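Local structure of putative carbohydrate binding protein (Pseudomonas aeruginosa, 3QEC) at residues Leu30-Ser34 with Ser113-Trp117. The protein is a putative carbohydrate-binding protein linked to suramin and heparin binding, possibly acting in carbohydrate transport and biofilm formation. Numbering follows the deposited sequence.
Sequences LYLTS and SELTW
Leu115 turns its CG anti to the backbone N (chi1 172°), which carries CD2 across to the backbone and side chains of strand 24-33, while Trp117, with CG set between its own N and carbonyl carbon (chi1 65°), swings its indole over to the end of that same strand. Both residues sit on strand 107-120, and the contact is the packing of two beta sheets face to face, as in a beta sandwich: the strand axes run 8.0 Å apart at 46°, and no hydrogen bond passes between the segments. Leu115 CD2 works in between the leucines of the facing strand, 4.4 Å from Leu30 CG and 4.2 Å from Leu32 CB, and it also lies against the backbone at Tyr31 CA. Leu32 reaches back with a methyl, CD1, 3.6 Å from Leu115 O. Toward the start of both segments, the two methyls of Leu30 rest against the small side chain of Ser113 from one side, CD1 nearest Ser113 CB and CD2 nearest Ser113 OG; this hydroxyl, buried here, is satisfied within its own sheet by a hydrogen bond with Lys46 O. Val132 of strand 125-138 touches Leu30 and Leu32 and extends this apolar layer. At the other end the indole meets strand 24-33 and the residue after it by the edge of its six-membered ring. Its outer corner, Trp117 CH2, comes 3.8 Å from Leu32 CB. Ser34, where the strand has given way to loop, has its OG hydrogen-bonded with Glu128 OE2 and with Ser36 OG, and its CA lies in the indole plane, 3.9 Å from Trp117 CZ2.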
ATOM      1  N   LEU A  30      -1.833 -10.468   0.890  1.00 60.75           N
ATOM      2  CA  LEU A  30      -1.614  -9.712  -0.339  1.00 60.32           C
ATOM      3  C   LEU A  30      -1.697 -10.626  -1.554  1.00 66.93           C
ATOM      4  O   LEU A  30      -1.026 -11.673  -1.599  1.00 67.84           O
ATOM      5  CB  LEU A  30      -0.253  -8.975  -0.310  1.00 59.81           C
ATOM      6  CG  LEU A  30       0.241  -8.364  -1.638  1.00 63.42           C
ATOM      7  CD1 LEU A  30      -0.554  -7.118  -2.016  1.00 61.86           C
ATOM      8  CD2 LEU A  30       1.712  -8.043  -1.570  1.00 64.59           C
ATOM      9  N   TYR A  31      -2.525 -10.221  -2.543  1.00 63.40           N
ATOM     10  CA  TYR A  31      -2.661 -10.934  -3.820  1.00 64.48           C
ATOM     11  C   TYR A  31      -3.386 -10.078  -4.849  1.00 66.25           C
ATOM     12  O   TYR A  31      -4.154  -9.180  -4.493  1.00 63.79           O
ATOM     13  CB  TYR A  31      -3.350 -12.311  -3.670  1.00 67.21           C
ATOM     14  CG  TYR A  31      -4.841 -12.275  -3.422  1.00 70.50           C
ATOM     15  CD1 TYR A  31      -5.353 -12.138  -2.133  1.00 71.60           C
ATOM     16  CD2 TYR A  31      -5.745 -12.451  -4.468  1.00 73.09           C
ATOM     17  CE1 TYR A  31      -6.730 -12.139  -1.895  1.00 72.80           C
ATOM     18  CE2 TYR A  31      -7.123 -12.445  -4.245  1.00 74.27           C
ATOM     19  CZ  TYR A  31      -7.610 -12.297  -2.956  1.00 84.80           C
ATOM     20  OH  TYR A  31      -8.972 -12.311  -2.757  1.00 92.88           O
ATOM     21  N   LEU A  32      -3.126 -10.360  -6.131  1.00 62.69           N
ATOM     22  CA  LEU A  32      -3.787  -9.708  -7.261  1.00 61.04           C
ATOM     23  C   LEU A  32      -4.209 -10.802  -8.228  1.00 64.87           C
ATOM     24  O   LEU A  32      -3.806 -11.943  -8.032  1.00 66.20           O
ATOM     25  CB  LEU A  32      -2.887  -8.629  -7.917  1.00 60.49           C
ATOM     26  CG  LEU A  32      -2.664  -7.322  -7.106  1.00 62.26           C
ATOM     27  CD1 LEU A  32      -1.825  -6.333  -7.888  1.00 62.50           C
ATOM     28  CD2 LEU A  32      -3.976  -6.668  -6.677  1.00 58.48           C
ATOM     29  N   THR A  33      -5.065 -10.498  -9.215  1.00 61.33           N
ATOM     30  CA  THR A  33      -5.542 -11.511 -10.171  1.00 62.39           C
ATOM     31  C   THR A  33      -5.050 -11.200 -11.579  1.00 66.96           C
ATOM     32  O   THR A  33      -5.138 -10.061 -12.018  1.00 67.47           O
ATOM     33  CB  THR A  33      -7.092 -11.593 -10.151  1.00 65.02           C
ATOM     34  OG1 THR A  33      -7.547 -11.860  -8.829  1.00 65.29           O
ATOM     35  CG2 THR A  33      -7.638 -12.656 -11.076  1.00 60.33           C
ATOM     36  N   SER A  34      -4.609 -12.222 -12.311  1.00 63.55           N
ATOM     37  CA  SER A  34      -4.183 -12.094 -13.703  1.00 63.48           C
ATOM     38  C   SER A  34      -5.388 -11.771 -14.609  1.00 66.82           C
ATOM     39  O   SER A  34      -6.536 -11.953 -14.204  1.00 66.57           O
ATOM     40  CB  SER A  34      -3.513 -13.385 -14.156  1.00 67.24           C
ATOM     41  OG  SER A  34      -3.329 -13.401 -15.562  1.00 81.82           O
ATOM     42  N   SER A 113       0.842  -1.623  -1.198  1.00 54.29           N
ATOM     43  CA  SER A 113       1.863  -2.511  -1.763  1.00 55.08           C
ATOM     44  C   SER A 113       1.886  -2.444  -3.300  1.00 61.50           C
ATOM     45  O   SER A 113       0.987  -1.858  -3.916  1.00 61.75           O
ATOM     46  CB  SER A 113       1.635  -3.950  -1.312  1.00 57.37           C
ATOM     47  OG  SER A 113       2.806  -4.727  -1.506  1.00 64.17           O
ATOM     48  N   GLU A 114       2.934  -3.025  -3.906  1.00 59.08           N
ATOM     49  CA  GLU A 114       3.112  -3.123  -5.351  1.00 60.30           C
ATOM     50  C   GLU A 114       3.485  -4.564  -5.692  1.00 65.79           C
ATOM     51  O   GLU A 114       4.484  -5.091  -5.201  1.00 66.18           O
ATOM     52  CB  GLU A 114       4.161  -2.122  -5.862  1.00 62.43           C
ATOM     53  CG  GLU A 114       4.437  -2.213  -7.357  1.00 73.30           C
ATOM     54  CD  GLU A 114       5.046  -0.993  -8.026  1.00 97.22           C
ATOM     55  OE1 GLU A 114       5.179   0.062  -7.368  1.00 95.23           O
ATOM     56  OE2 GLU A 114       5.341  -1.081  -9.237  1.00 99.97           O
ATOM     57  N   LEU A 115       2.657  -5.205  -6.508  1.00 62.70           N
ATOM     58  CA  LEU A 115       2.863  -6.580  -6.913  1.00 62.91           C
ATOM     59  C   LEU A 115       2.725  -6.689  -8.431  1.00 69.25           C
ATOM     60  O   LEU A 115       1.647  -6.469  -8.982  1.00 69.95           O
ATOM     61  CB  LEU A 115       1.871  -7.499  -6.164  1.00 61.55           C
ATOM     62  CG  LEU A 115       1.787  -8.962  -6.579  1.00 66.21           C
ATOM     63  CD1 LEU A 115       3.121  -9.694  -6.371  1.00 66.87           C
ATOM     64  CD2 LEU A 115       0.666  -9.644  -5.847  1.00 67.37           C
ATOM     65  N   THR A 116       3.842  -6.988  -9.102  1.00 67.18           N
ATOM     66  CA  THR A 116       3.896  -7.158 -10.552  1.00 68.09           C
ATOM     67  C   THR A 116       4.583  -8.492 -10.889  1.00 73.46           C
ATOM     68  O   THR A 116       5.369  -9.014 -10.098  1.00 73.93           O
ATOM     69  CB  THR A 116       4.568  -5.953 -11.254  1.00 73.53           C
ATOM     70  OG1 THR A 116       5.939  -5.879 -10.886  1.00 77.25           O
ATOM     71  CG2 THR A 116       3.883  -4.624 -10.944  1.00 65.97           C
ATOM     72  N   TRP A 117       4.236  -9.062 -12.040  1.00 70.98           N
ATOM     73  CA  TRP A 117       4.792 -10.315 -12.532  1.00 73.18           C
ATOM     74  C   TRP A 117       4.691 -10.326 -14.063  1.00 80.24           C
ATOM     75  O   TRP A 117       4.126  -9.403 -14.658  1.00 79.10           O
ATOM     76  CB  TRP A 117       4.112 -11.541 -11.877  1.00 72.38           C
ATOM     77  CG  TRP A 117       2.658 -11.688 -12.210  1.00 73.32           C
ATOM     78  CD1 TRP A 117       2.123 -12.422 -13.231  1.00 77.38           C
ATOM     79  CD2 TRP A 117       1.559 -11.004 -11.586  1.00 71.36           C
ATOM     80  NE1 TRP A 117       0.763 -12.222 -13.294  1.00 75.95           N
ATOM     81  CE2 TRP A 117       0.382 -11.395 -12.266  1.00 75.57           C
ATOM     82  CE3 TRP A 117       1.451 -10.109 -10.504  1.00 70.73           C
ATOM     83  CZ2 TRP A 117      -0.886 -10.925 -11.899  1.00 73.06           C
ATOM     84  CZ3 TRP A 117       0.197  -9.640 -10.149  1.00 70.66           C
ATOM     85  CH2 TRP A 117      -0.951 -10.042 -10.846  1.00 71.56           C
TER